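Local coordinates for ABC transporter, substrate binding protein (Agrobacterium tumefaciens, PDB 3C9H), which probably captures a solute in the periplasm and hands it to an ABC transporter, and binds a magnesium ion, at residues Leu36-Ser41 with Arg278-Phe283; Glu52-Ala57 with Ile61-Glu66. One frame throughout, in Å; residues are numbered along the deposited sequence.

Interactions 1 and 2 lie side by side, their centres about 9 Å apart, on the same side of the chain's centre in the solute-binding-protein fold. Strand 35-40 comes first, then helix 44-57 and strand 62-67, which together make a beta-alpha-beta unit; helix 274-285 returns to it more than 200 residues later. Interaction 2 joins the helix of the unit to its second strand, whereas interaction 1 brings the late helix against the first. The two strands are parallel neighbours, and Phe-54 meets Tyr-280 edge-to-face, so both contacts feed one apolar core. Beyond the far end of strand 35-40, Ser-41 reaches the magnesium ion.

Interaction 1: Leu36-Ser41 with Arg278-Phe283; sequences LVVYSS and RRYLEF. With MG (magnesium ion), chain C.
Leu-36 and Val-38, two residues apart on strand 35-40, both meet the ring of Tyr-280 from helix 274-285. The tight part is at the base of the ring, where Leu-36 CD2 comes 3.3 Å from Tyr-280 CD1, a close apolar approach, and 3.6 Å from Tyr-280 CG. This methyl arrives obliquely. Val-38 packs less closely: its CG2 lies over one face, offset toward the rim, 4.0 Å from Tyr-280 CE2. At 19° off the ring normal it makes a CH-pi contact. With CG anti to the tyrosine's own backbone N (chi1 -164°), the side chain extends from its helix to the strand, crossing both aliphatic side chains at about a right angle. Phe-54, Phe-90 and Phe-284 also meet this ring, forming an aromatic cluster with it.

On the looser, solvent side of the helix, Arg-278, Arg-279 and Glu-282 are partly exposed and give the strand next to nothing; Arg-279 NH1 instead bonds Asn-58 OD1. Past the strand end, away from the packing, Ser-41 O coordinates the magnesium ion at 2.3 Å, a water binds it too, and Asp-43 OD1 is a further ligand.

No hydrogen bond joins the two segments. Their small shared surface is held by dispersion and CH-pi contacts, consistent with apolar burial, not polar pairing, seating segment 278-283 against strand 35-40, while the metal is gripped separately by oxygen atoms.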
loop_
_atom_site.group_PDB
_atom_site.type_symbol
_atom_site.label_atom_id
_atom_site.label_comp_id
_atom_site.label_asym_id
_atom_site.label_seq_id
_atom_site.Cartn_x
_atom_site.Cartn_y
_atom_site.Cartn_z
ATOM N N LEU A 36 -5.858 -21.970 -4.872
ATOM C CA LEU A 36 -4.874 -20.996 -4.382
ATOM C C LEU A 36 -5.510 -20.116 -3.313
ATOM O O LEU A 36 -6.578 -19.516 -3.519
ATOM C CB LEU A 36 -4.394 -20.110 -5.542
ATOM C CG LEU A 36 -3.501 -18.929 -5.185
ATOM C CD1 LEU A 36 -2.065 -19.418 -4.823
ATOM C CD2 LEU A 36 -3.511 -17.916 -6.301
ATOM N N VAL A 37 -4.860 -20.024 -2.171
ATOM C CA VAL A 37 -5.321 -19.159 -1.113
ATOM C C VAL A 37 -4.385 -17.942 -1.036
ATOM O O VAL A 37 -3.174 -18.096 -0.897
ATOM C CB VAL A 37 -5.393 -19.866 0.241
ATOM C CG1 VAL A 37 -5.803 -18.885 1.319
ATOM C CG2 VAL A 37 -6.422 -21.055 0.169
ATOM N N VAL A 38 -4.967 -16.754 -1.104
ATOM C CA VAL A 38 -4.216 -15.481 -1.077
ATOM C C VAL A 38 -4.670 -14.634 0.112
ATOM O O VAL A 38 -5.866 -14.397 0.276
ATOM C CB VAL A 38 -4.434 -14.688 -2.424
ATOM C CG1 VAL A 38 -3.697 -13.350 -2.414
ATOM C CG2 VAL A 38 -4.074 -15.559 -3.655
ATOM N N TYR A 39 -3.743 -14.193 0.967
ATOM C CA TYR A 39 -4.013 -13.073 1.883
ATOM C C TYR A 39 -3.406 -11.801 1.305
ATOM O O TYR A 39 -2.188 -11.721 1.125
ATOM C CB TYR A 39 -3.450 -13.272 3.278
ATOM C CG TYR A 39 -3.883 -14.539 3.987
ATOM C CD1 TYR A 39 -4.943 -15.317 3.527
ATOM C CD2 TYR A 39 -3.198 -14.956 5.147
ATOM C CE1 TYR A 39 -5.303 -16.485 4.211
ATOM C CE2 TYR A 39 -3.527 -16.091 5.793
ATOM C CZ TYR A 39 -4.593 -16.855 5.338
ATOM O OH TYR A 39 -4.914 -18.003 6.028
ATOM N N SER A 40 -4.254 -10.823 1.016
ATOM C CA SER A 40 -3.847 -9.590 0.319
ATOM C C SER A 40 -4.524 -8.339 0.823
ATOM O O SER A 40 -5.663 -8.341 1.275
ATOM C CB SER A 40 -4.076 -9.754 -1.171
ATOM O OG SER A 40 -3.847 -8.566 -1.900
ATOM N N SER A 41 -3.796 -7.239 0.786
ATOM C CA SER A 41 -4.362 -5.974 1.173
ATOM C C SER A 41 -4.861 -5.197 -0.034
ATOM O O SER A 41 -5.409 -4.128 0.145
ATOM C CB SER A 41 -3.366 -5.140 1.964
ATOM O OG SER A 41 -2.271 -4.696 1.160
ATOM N N ARG A 278 3.805 -19.741 -5.715
ATOM C CA ARG A 278 4.889 -19.321 -6.587
ATOM C C ARG A 278 4.410 -19.034 -8.004
ATOM O O ARG A 278 4.948 -18.131 -8.683
ATOM C CB ARG A 278 5.991 -20.364 -6.654
ATOM C CG ARG A 278 6.901 -20.304 -5.511
ATOM C CD ARG A 278 8.026 -21.246 -5.638
ATOM N NE ARG A 278 8.353 -21.668 -4.301
ATOM C CZ ARG A 278 8.003 -22.821 -3.751
ATOM N NH1 ARG A 278 7.421 -23.779 -4.423
ATOM N NH2 ARG A 278 8.346 -23.031 -2.519
ATOM N N ARG A 279 3.425 -19.795 -8.457
ATOM C CA ARG A 279 2.851 -19.566 -9.790
ATOM C C ARG A 279 2.200 -18.188 -9.879
ATOM O O ARG A 279 2.347 -17.477 -10.880
ATOM C CB ARG A 279 1.799 -20.627 -10.159
ATOM C CG ARG A 279 1.778 -20.835 -11.678
ATOM C CD ARG A 279 0.681 -21.727 -12.164
ATOM N NE ARG A 279 0.845 -23.085 -11.680
ATOM C CZ ARG A 279 0.033 -24.098 -11.975
ATOM N NH1 ARG A 279 -1.037 -23.918 -12.746
ATOM N NH2 ARG A 279 0.275 -25.300 -11.454
ATOM N N TYR A 280 1.440 -17.847 -8.848
ATOM C CA TYR A 280 0.780 -16.551 -8.745
ATOM C C TYR A 280 1.828 -15.419 -8.640
ATOM O O TYR A 280 1.757 -14.402 -9.348
ATOM C CB TYR A 280 -0.102 -16.566 -7.516
ATOM C CG TYR A 280 -1.139 -15.493 -7.430
ATOM C CD1 TYR A 280 -2.307 -15.555 -8.192
ATOM C CD2 TYR A 280 -1.004 -14.448 -6.528
ATOM C CE1 TYR A 280 -3.314 -14.571 -8.074
ATOM C CE2 TYR A 280 -2.015 -13.463 -6.398
ATOM C CZ TYR A 280 -3.155 -13.543 -7.175
ATOM O OH TYR A 280 -4.139 -12.571 -7.053
ATOM N N LEU A 281 2.816 -15.613 -7.774
ATOM C CA LEU A 281 3.940 -14.660 -7.704
ATOM C C LEU A 281 4.621 -14.455 -9.052
ATOM O O LEU A 281 4.832 -13.325 -9.503
ATOM C CB LEU A 281 4.950 -15.131 -6.652
ATOM C CG LEU A 281 6.205 -14.307 -6.482
ATOM C CD1 LEU A 281 5.896 -12.778 -6.272
ATOM C CD2 LEU A 281 7.061 -14.890 -5.358
ATOM N N GLU A 282 4.953 -15.547 -9.727
ATOM C CA GLU A 282 5.501 -15.458 -11.069
ATOM C C GLU A 282 4.580 -14.639 -11.995
ATOM O O GLU A 282 5.064 -13.798 -12.762
ATOM C CB GLU A 282 5.704 -16.861 -11.645
ATOM C CG GLU A 282 6.579 -16.924 -12.863
ATOM C CD GLU A 282 7.132 -18.316 -13.064
ATOM O OE1 GLU A 282 6.287 -19.225 -13.239
ATOM O OE2 GLU A 282 8.384 -18.500 -13.006
ATOM N N PHE A 283 3.268 -14.864 -11.917
ATOM C CA PHE A 283 2.349 -14.094 -12.735
ATOM C C PHE A 283 2.397 -12.586 -12.408
ATOM O O PHE A 283 2.463 -11.750 -13.311
ATOM C CB PHE A 283 0.920 -14.636 -12.655
ATOM C CG PHE A 283 -0.059 -13.825 -13.455
ATOM C CD1 PHE A 283 -0.226 -14.052 -14.818
ATOM C CD2 PHE A 283 -0.747 -12.787 -12.861
ATOM C CE1 PHE A 283 -1.107 -13.261 -15.556
ATOM C CE2 PHE A 283 -1.633 -11.978 -13.600
ATOM C CZ PHE A 283 -1.806 -12.206 -14.938
HETATM MG MG MG C . -6.727 -2.563 1.129
HETATM O O HOH W 1 -8.217 -4.021 2.051
#

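Interaction 2: Glu52-Ala57 with Ile61-Glu66; sequences EGFQKA and IAVHYE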
loop_
_atom_site.group_PDB
_atom_site.type_symbol
_atom_site.label_atom_id
_atom_site.label_comp_id
_atom_site.label_asym_id
_atom_site.label_seq_id
_atom_site.Cartn_x
_atom_site.Cartn_y
_atom_site.Cartn_z
ATOM N N GLU A 52 -8.301 -12.568 -12.791
ATOM C CA GLU A 52 -8.795 -13.047 -14.088
ATOM C C GLU A 52 -7.644 -13.404 -15.026
ATOM O O GLU A 52 -7.694 -14.432 -15.697
ATOM C CB GLU A 52 -9.711 -12.007 -14.723
ATOM C CG GLU A 52 -11.049 -11.905 -13.982
ATOM C CD GLU A 52 -11.916 -10.716 -14.410
ATOM O OE1 GLU A 52 -11.423 -9.824 -15.156
ATOM O OE2 GLU A 52 -13.087 -10.668 -13.947
ATOM N N GLY A 53 -6.606 -12.573 -15.066
ATOM C CA GLY A 53 -5.441 -12.837 -15.915
ATOM C C GLY A 53 -4.728 -14.123 -15.534
ATOM O O GLY A 53 -4.397 -14.954 -16.386
ATOM N N PHE A 54 -4.520 -14.292 -14.239
ATOM C CA PHE A 54 -3.938 -15.505 -13.702
ATOM C C PHE A 54 -4.751 -16.734 -14.092
ATOM O O PHE A 54 -4.187 -17.734 -14.524
ATOM C CB PHE A 54 -3.815 -15.400 -12.173
ATOM C CG PHE A 54 -3.309 -16.663 -11.526
ATOM C CD1 PHE A 54 -1.955 -16.987 -11.591
ATOM C CD2 PHE A 54 -4.189 -17.546 -10.896
ATOM C CE1 PHE A 54 -1.485 -18.178 -11.002
ATOM C CE2 PHE A 54 -3.725 -18.737 -10.325
ATOM C CZ PHE A 54 -2.383 -19.036 -10.362
ATOM N N GLN A 55 -6.067 -16.659 -13.916
ATOM C CA GLN A 55 -6.963 -17.779 -14.188
ATOM C C GLN A 55 -7.034 -18.139 -15.677
ATOM O O GLN A 55 -7.039 -19.312 -16.004
ATOM C CB GLN A 55 -8.371 -17.521 -13.647
ATOM C CG GLN A 55 -8.452 -17.591 -12.130
ATOM C CD GLN A 55 -9.824 -17.851 -11.644
ATOM O OE1 GLN A 55 -10.751 -17.104 -11.950
ATOM N NE2 GLN A 55 -9.983 -18.914 -10.876
ATOM N N LYS A 56 -7.068 -17.144 -16.556
ATOM C CA LYS A 56 -6.974 -17.377 -18.012
ATOM C C LYS A 56 -5.680 -18.100 -18.391
ATOM O O LYS A 56 -5.697 -18.967 -19.264
ATOM C CB LYS A 56 -7.031 -16.063 -18.783
ATOM C CG LYS A 56 -8.392 -15.415 -18.835
ATOM C CD LYS A 56 -8.258 -14.042 -19.417
ATOM C CE LYS A 56 -9.539 -13.282 -19.330
ATOM N NZ LYS A 56 -9.287 -11.886 -19.798
ATOM N N ALA A 57 -4.571 -17.740 -17.744
ATOM C CA ALA A 57 -3.287 -18.438 -17.938
ATOM C C ALA A 57 -3.321 -19.838 -17.321
ATOM O O ALA A 57 -2.608 -20.725 -17.765
ATOM C CB ALA A 57 -2.130 -17.620 -17.341
ATOM N N ILE A 61 -7.093 -23.708 -12.012
ATOM C CA ILE A 61 -6.858 -23.233 -10.642
ATOM C C ILE A 61 -7.962 -22.340 -10.117
ATOM O O ILE A 61 -8.213 -21.283 -10.685
ATOM C CB ILE A 61 -5.493 -22.480 -10.521
ATOM C CG1 ILE A 61 -4.344 -23.368 -11.038
ATOM C CG2 ILE A 61 -5.254 -22.066 -9.060
ATOM C CD1 ILE A 61 -4.260 -24.729 -10.324
ATOM N N ALA A 62 -8.582 -22.752 -9.011
ATOM C CA ALA A 62 -9.506 -21.917 -8.263
ATOM C C ALA A 62 -8.692 -20.924 -7.419
ATOM O O ALA A 62 -7.560 -21.234 -7.044
ATOM C CB ALA A 62 -10.401 -22.775 -7.362
ATOM N N VAL A 63 -9.252 -19.738 -7.168
ATOM C CA VAL A 63 -8.576 -18.700 -6.362
ATOM C C VAL A 63 -9.470 -18.272 -5.208
ATOM O O VAL A 63 -10.579 -17.785 -5.402
ATOM C CB VAL A 63 -8.194 -17.465 -7.202
ATOM C CG1 VAL A 63 -7.534 -16.393 -6.339
ATOM C CG2 VAL A 63 -7.284 -17.867 -8.350
ATOM N N HIS A 64 -8.964 -18.472 -4.001
ATOM C CA HIS A 64 -9.593 -18.048 -2.774
ATOM C C HIS A 64 -8.869 -16.787 -2.266
ATOM O O HIS A 64 -7.754 -16.852 -1.697
ATOM C CB HIS A 64 -9.501 -19.203 -1.780
ATOM C CG HIS A 64 -10.168 -18.947 -0.471
ATOM N ND1 HIS A 64 -9.800 -17.920 0.369
ATOM C CD2 HIS A 64 -11.130 -19.634 0.180
ATOM C CE1 HIS A 64 -10.543 -17.963 1.461
ATOM N NE2 HIS A 64 -11.347 -19.003 1.376
ATOM N N TYR A 65 -9.492 -15.636 -2.502
ATOM C CA TYR A 65 -8.862 -14.347 -2.293
ATOM C C TYR A 65 -9.413 -13.698 -1.052
ATOM O O TYR A 65 -10.595 -13.385 -1.003
ATOM C CB TYR A 65 -9.095 -13.424 -3.510
ATOM C CG TYR A 65 -8.313 -12.135 -3.475
ATOM C CD1 TYR A 65 -7.011 -12.064 -4.008
ATOM C CD2 TYR A 65 -8.861 -10.956 -2.919
ATOM C CE1 TYR A 65 -6.285 -10.852 -4.017
ATOM C CE2 TYR A 65 -8.126 -9.751 -2.914
ATOM C CZ TYR A 65 -6.837 -9.716 -3.461
ATOM O OH TYR A 65 -6.098 -8.518 -3.457
ATOM N N GLU A 66 -8.545 -13.487 -0.062
ATOM C CA GLU A 66 -8.902 -12.799 1.168
ATOM C C GLU A 66 -8.270 -11.417 1.254
ATOM O O GLU A 66 -7.047 -11.260 1.359
ATOM C CB GLU A 66 -8.518 -13.630 2.411
ATOM C CG GLU A 66 -8.997 -15.056 2.356
ATOM C CD GLU A 66 -9.344 -15.647 3.730
ATOM O OE1 GLU A 66 -9.485 -14.895 4.728
ATOM O OE2 GLU A 66 -9.502 -16.888 3.792
#
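Gln-55 of helix 44-57 supplies the polar link to the strand that follows it, donating NE2 to Ile-61 O at 3.0 Å. The N-H...O angle is 152°; the donor lies in the carbonyl plane, whereas the oxygen sits 17° out of the glutamine's amide plane. Although its CB does not point at the strand, the side chain runs extended beyond CG and brings the amide there. The same NE2 also bonds Phe-24 O, so two backbone carbonyls from separate parts of the chain share one amide nitrogen.

Apolar packing lies beside this bond. Ile-61 CG2 touches the Phe-54 ring at its edge, near the ring plane, 3.9 Å from CE2. Val-63 CG2 approaches the ring obliquely, 4.0 Å from Phe-54 CD2. The same methyl lies 3.8 Å from Gln-55 NE2, and it therefore fills the angle between the phenylalanine and the glutamine. Beyond the two segments, the phenylalanine also packs on Leu-36 and Phe-283.

The axes of segments 52-57 and 62-66 run nearly antiparallel, at 158°, and come within 9.6 Å. The contact belongs to the second half of the beta-alpha-beta unit, where helix 44-57 packs on strand 62-67. It is mostly apolar burial, to which the Gln-55 amide adds one directional bond, satisfying the carbonyl of Ile-61 just before the strand begins.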